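ABC transporter, substrate binding protein (Mannopine) (Agrobacterium fabrum, PDB 5L9S) probably serves as the periplasmic substrate-binding component of an ABC transporter, capturing mannopine, an opine, for delivery to its membrane partner. Local coordinates at residues 200-203 against 204-207; 41-44 against 45-49. One frame throughout, in Å; residues are numbered along the deposited sequence.

Contact 1 of 2, residues 200-203 against 204-207; sequences RNDE and YRVG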
# COMPACT_ATOMS: atom_id res chain seq x y z
N ARG A 200 -16.63 13.30 -9.37
CA ARG A 200 -17.22 14.64 -9.25
C ARG A 200 -18.16 14.92 -10.41
O ARG A 200 -19.21 15.51 -10.20
CB ARG A 200 -16.13 15.72 -9.24
CG ARG A 200 -15.28 15.77 -8.01
CD ARG A 200 -14.34 16.93 -8.12
NE ARG A 200 -13.48 16.97 -6.97
CZ ARG A 200 -12.18 17.20 -7.02
NH1 ARG A 200 -11.47 17.25 -5.90
NH2 ARG A 200 -11.56 17.32 -8.19
N ASN A 201 -17.77 14.53 -11.63
CA ASN A 201 -18.52 14.72 -12.87
C ASN A 201 -19.58 13.64 -13.09
O ASN A 201 -20.37 13.74 -14.03
CB ASN A 201 -17.56 14.82 -14.06
CG ASN A 201 -16.67 16.03 -14.00
OD1 ASN A 201 -17.13 17.16 -13.78
ND2 ASN A 201 -15.38 15.83 -14.19
N ASP A 202 -19.62 12.63 -12.21
CA ASP A 202 -20.53 11.49 -12.24
C ASP A 202 -20.32 10.63 -13.49
O ASP A 202 -21.29 10.22 -14.14
CB ASP A 202 -22.00 11.92 -12.04
CG ASP A 202 -22.91 10.82 -11.50
OD1 ASP A 202 -22.44 10.02 -10.64
OD2 ASP A 202 -24.09 10.76 -11.93
N GLU A 203 -19.05 10.37 -13.84
CA GLU A 203 -18.63 9.56 -15.00
C GLU A 203 -18.67 8.05 -14.67
O GLU A 203 -18.63 7.21 -15.58
CB GLU A 203 -17.24 9.99 -15.51
CG GLU A 203 -17.21 11.35 -16.20
CD GLU A 203 -15.84 11.88 -16.58
OE1 GLU A 203 -15.56 13.08 -16.34
OE2 GLU A 203 -15.04 11.09 -17.13
N TYR A 204 -18.76 7.72 -13.37
CA TYR A 204 -18.89 6.35 -12.86
C TYR A 204 -19.59 6.37 -11.52
O TYR A 204 -19.52 7.39 -10.77
CB TYR A 204 -17.55 5.59 -12.77
CG TYR A 204 -16.61 6.04 -11.67
CD1 TYR A 204 -16.64 5.44 -10.41
CD2 TYR A 204 -15.66 7.02 -11.90
CE1 TYR A 204 -15.76 5.83 -9.41
CE2 TYR A 204 -14.79 7.43 -10.91
CZ TYR A 204 -14.81 6.81 -9.67
OH TYR A 204 -13.91 7.22 -8.71
N ARG A 205 -20.25 5.24 -11.22
CA ARG A 205 -21.02 4.99 -10.01
C ARG A 205 -20.46 3.83 -9.15
O ARG A 205 -20.78 3.75 -7.97
CB ARG A 205 -22.51 4.78 -10.35
CG ARG A 205 -23.19 6.02 -10.93
CD ARG A 205 -24.70 5.89 -10.93
NE ARG A 205 -25.28 6.21 -9.63
CZ ARG A 205 -26.02 7.29 -9.37
NH1 ARG A 205 -26.28 8.17 -10.34
NH2 ARG A 205 -26.51 7.50 -8.15
N VAL A 206 -19.65 2.93 -9.75
CA VAL A 206 -19.01 1.81 -9.07
C VAL A 206 -17.58 1.68 -9.58
O VAL A 206 -17.38 1.55 -10.78
CB VAL A 206 -19.78 0.48 -9.27
CG1 VAL A 206 -19.12 -0.64 -8.48
CG2 VAL A 206 -21.25 0.62 -8.89
N GLY A 207 -16.59 1.70 -8.68
CA GLY A 207 -15.20 1.62 -9.10
C GLY A 207 -14.20 1.14 -8.10
O GLY A 207 -14.48 1.06 -6.91
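Asp202 and Arg205, three residues apart round the turn that follows helix 192-200, carry the electrostatic part of the contact. OD2 of Asp202 lies 3.7 Å from NH1 of Arg205, a long salt bridge. The carboxylate and guanidinium planes stand 76° apart and the oxygen sits well out of the guanidinium plane, so no N-H points at it and the attraction is one of charge alone. Part of the approach comes from Arg205, whose chain bends at chi3 (82°), which turns NH1 toward the Asp202 carboxylate; the rest depends on how Asp202 itself is swung toward the arginine. The other carboxylate oxygen, OD1 of Asp202, forms a weak, long ion pair with Lys116 of strand 103-116. The acid thus has two positive groups nearby, both at long range, which would probably favour its ionised form.

Packing and hydrogen bonding toward the interior fall to Tyr204. In-plane at its ring edge lies N of Val206. The side chain touches Ala198 and Ser141, and its OH hydrogen-bonds to O of Ser195, tying the buried ring to the helix just completed.

Backbone evidence defines the turn itself. Asp202 has positive phi (63°), with two bonds back into the last helical turn. Arg205 then pairs through its backbone with Lys116 and Ala139, and Gly207 with Ala114. This is a Schellman motif ending helix 192-200, followed by a short connection into strand 206-210 of the mixed sheet.

Contact 2 of 2, residues 41-44 against 45-49; sequences DAEK and RAKVT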
# COMPACT_ATOMS: atom_id res chain seq x y z
N ASP A 41 10.62 7.26 -6.13
CA ASP A 41 10.91 5.84 -5.88
C ASP A 41 11.92 5.31 -6.87
O ASP A 41 12.82 4.60 -6.45
CB ASP A 41 9.63 4.99 -5.87
CG ASP A 41 8.57 5.49 -4.90
OD1 ASP A 41 8.63 5.11 -3.71
OD2 ASP A 41 7.71 6.30 -5.32
N ALA A 42 11.81 5.69 -8.17
CA ALA A 42 12.77 5.28 -9.22
C ALA A 42 14.15 5.91 -9.04
O ALA A 42 15.16 5.23 -9.27
CB ALA A 42 12.23 5.62 -10.61
N GLU A 43 14.19 7.20 -8.63
CA GLU A 43 15.43 7.94 -8.35
C GLU A 43 16.18 7.29 -7.19
O GLU A 43 17.40 7.13 -7.27
CB GLU A 43 15.12 9.38 -7.93
CG GLU A 43 15.07 10.40 -9.04
CD GLU A 43 14.84 11.77 -8.44
OE1 GLU A 43 15.83 12.43 -8.06
OE2 GLU A 43 13.66 12.13 -8.24
N LYS A 44 15.44 6.95 -6.10
CA LYS A 44 15.94 6.31 -4.89
C LYS A 44 16.54 4.94 -5.19
O LYS A 44 17.69 4.69 -4.82
CB LYS A 44 14.83 6.18 -3.85
CG LYS A 44 14.79 7.33 -2.85
CD LYS A 44 13.39 7.76 -2.51
CE LYS A 44 12.57 6.73 -1.80
NZ LYS A 44 11.20 6.65 -2.37
N ARG A 45 15.80 4.08 -5.92
CA ARG A 45 16.22 2.75 -6.35
C ARG A 45 17.53 2.84 -7.11
O ARG A 45 18.47 2.11 -6.78
CB ARG A 45 15.16 2.08 -7.24
CG ARG A 45 13.96 1.59 -6.46
CD ARG A 45 13.07 0.71 -7.30
NE ARG A 45 12.14 1.46 -8.15
CZ ARG A 45 10.88 1.73 -7.83
NH1 ARG A 45 10.37 1.30 -6.69
NH2 ARG A 45 10.10 2.40 -8.67
N ALA A 46 17.61 3.79 -8.07
CA ALA A 46 18.80 4.03 -8.90
C ALA A 46 19.96 4.61 -8.10
O ALA A 46 21.13 4.31 -8.42
CB ALA A 46 18.45 4.94 -10.06
N LYS A 47 19.66 5.46 -7.08
CA LYS A 47 20.70 6.05 -6.23
C LYS A 47 21.29 5.01 -5.28
O LYS A 47 22.48 5.04 -5.02
CB LYS A 47 20.16 7.25 -5.46
CG LYS A 47 20.67 8.58 -5.98
CD LYS A 47 19.55 9.59 -6.14
CE LYS A 47 20.05 10.88 -6.76
NZ LYS A 47 18.99 11.58 -7.53
N VAL A 48 20.46 4.06 -4.80
CA VAL A 48 20.90 2.96 -3.92
C VAL A 48 21.79 1.99 -4.71
O VAL A 48 22.89 1.65 -4.27
CB VAL A 48 19.75 2.24 -3.18
CG1 VAL A 48 20.25 1.03 -2.40
CG2 VAL A 48 19.03 3.21 -2.25
N THR A 49 21.32 1.60 -5.90
CA THR A 49 22.07 0.70 -6.76
C THR A 49 23.48 1.26 -7.03
O THR A 49 24.47 0.58 -6.73
CB THR A 49 21.25 0.37 -8.04
OG1 THR A 49 19.93 -0.02 -7.66
CG2 THR A 49 21.90 -0.71 -8.88
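Glu43 and Lys47, one helical turn apart, run side by side and point the same way, which brings OE1 of Glu43 to 3.3 Å from NZ of Lys47 in an i to i+4 salt bridge. OE2 of Glu43 has a separate partner, the backbone N of Thr40.

Arg45 is turned differently: its chain bends at chi3 (-83°) and folds back along the preceding turn. One face of the guanidinium lies against O of Asp41, which is 3.6 Å above its plane and offset toward the rim, while NH2 of Arg45 comes within 3.8 Å of CB of Asp41. Its charge is met elsewhere, by a salt bridge from NH1 to Asp64. The Asp41 carboxylate pairs through OD1 with NZ of Lys44, at 3.3 Å.

The main chain supplies successive i to i+4 bonds, from N of Arg45 to O of Asp41 (3.1 Å, 165° at the hydrogen) through N of Val48 to O of Lys44 (2.8 Å). O of Arg45 accepts hydrogen bonds from both N and OG1 of Thr49, on opposite faces of its plane. The arrangement is an alpha-helix, 41-53, with Lys44 and Val48 buried against strand 61-65, and Ala42, Ala46, Lys47 and Thr49 exposed.

How the contacts relate
Contact 2 comes first along the chain and contact 1 well after it; their centres are 36 Å apart and their nearest atoms about 22 Å apart, so neither touches the other. Contact 2 lies within helix 41-53, which follows strand 33-38 and packs on strand 61-65. Contact 1 joins the end of helix 192-200 to strand 206-210. A series of strand pairings relates them: strand 61-65 pairs with the long strand 224-240, which pairs with 103-116, itself the partner of 206-210. The two sites therefore sit toward opposite ends of a fold consistent with the two lobes of a periplasmic binding protein, here open and unliganded.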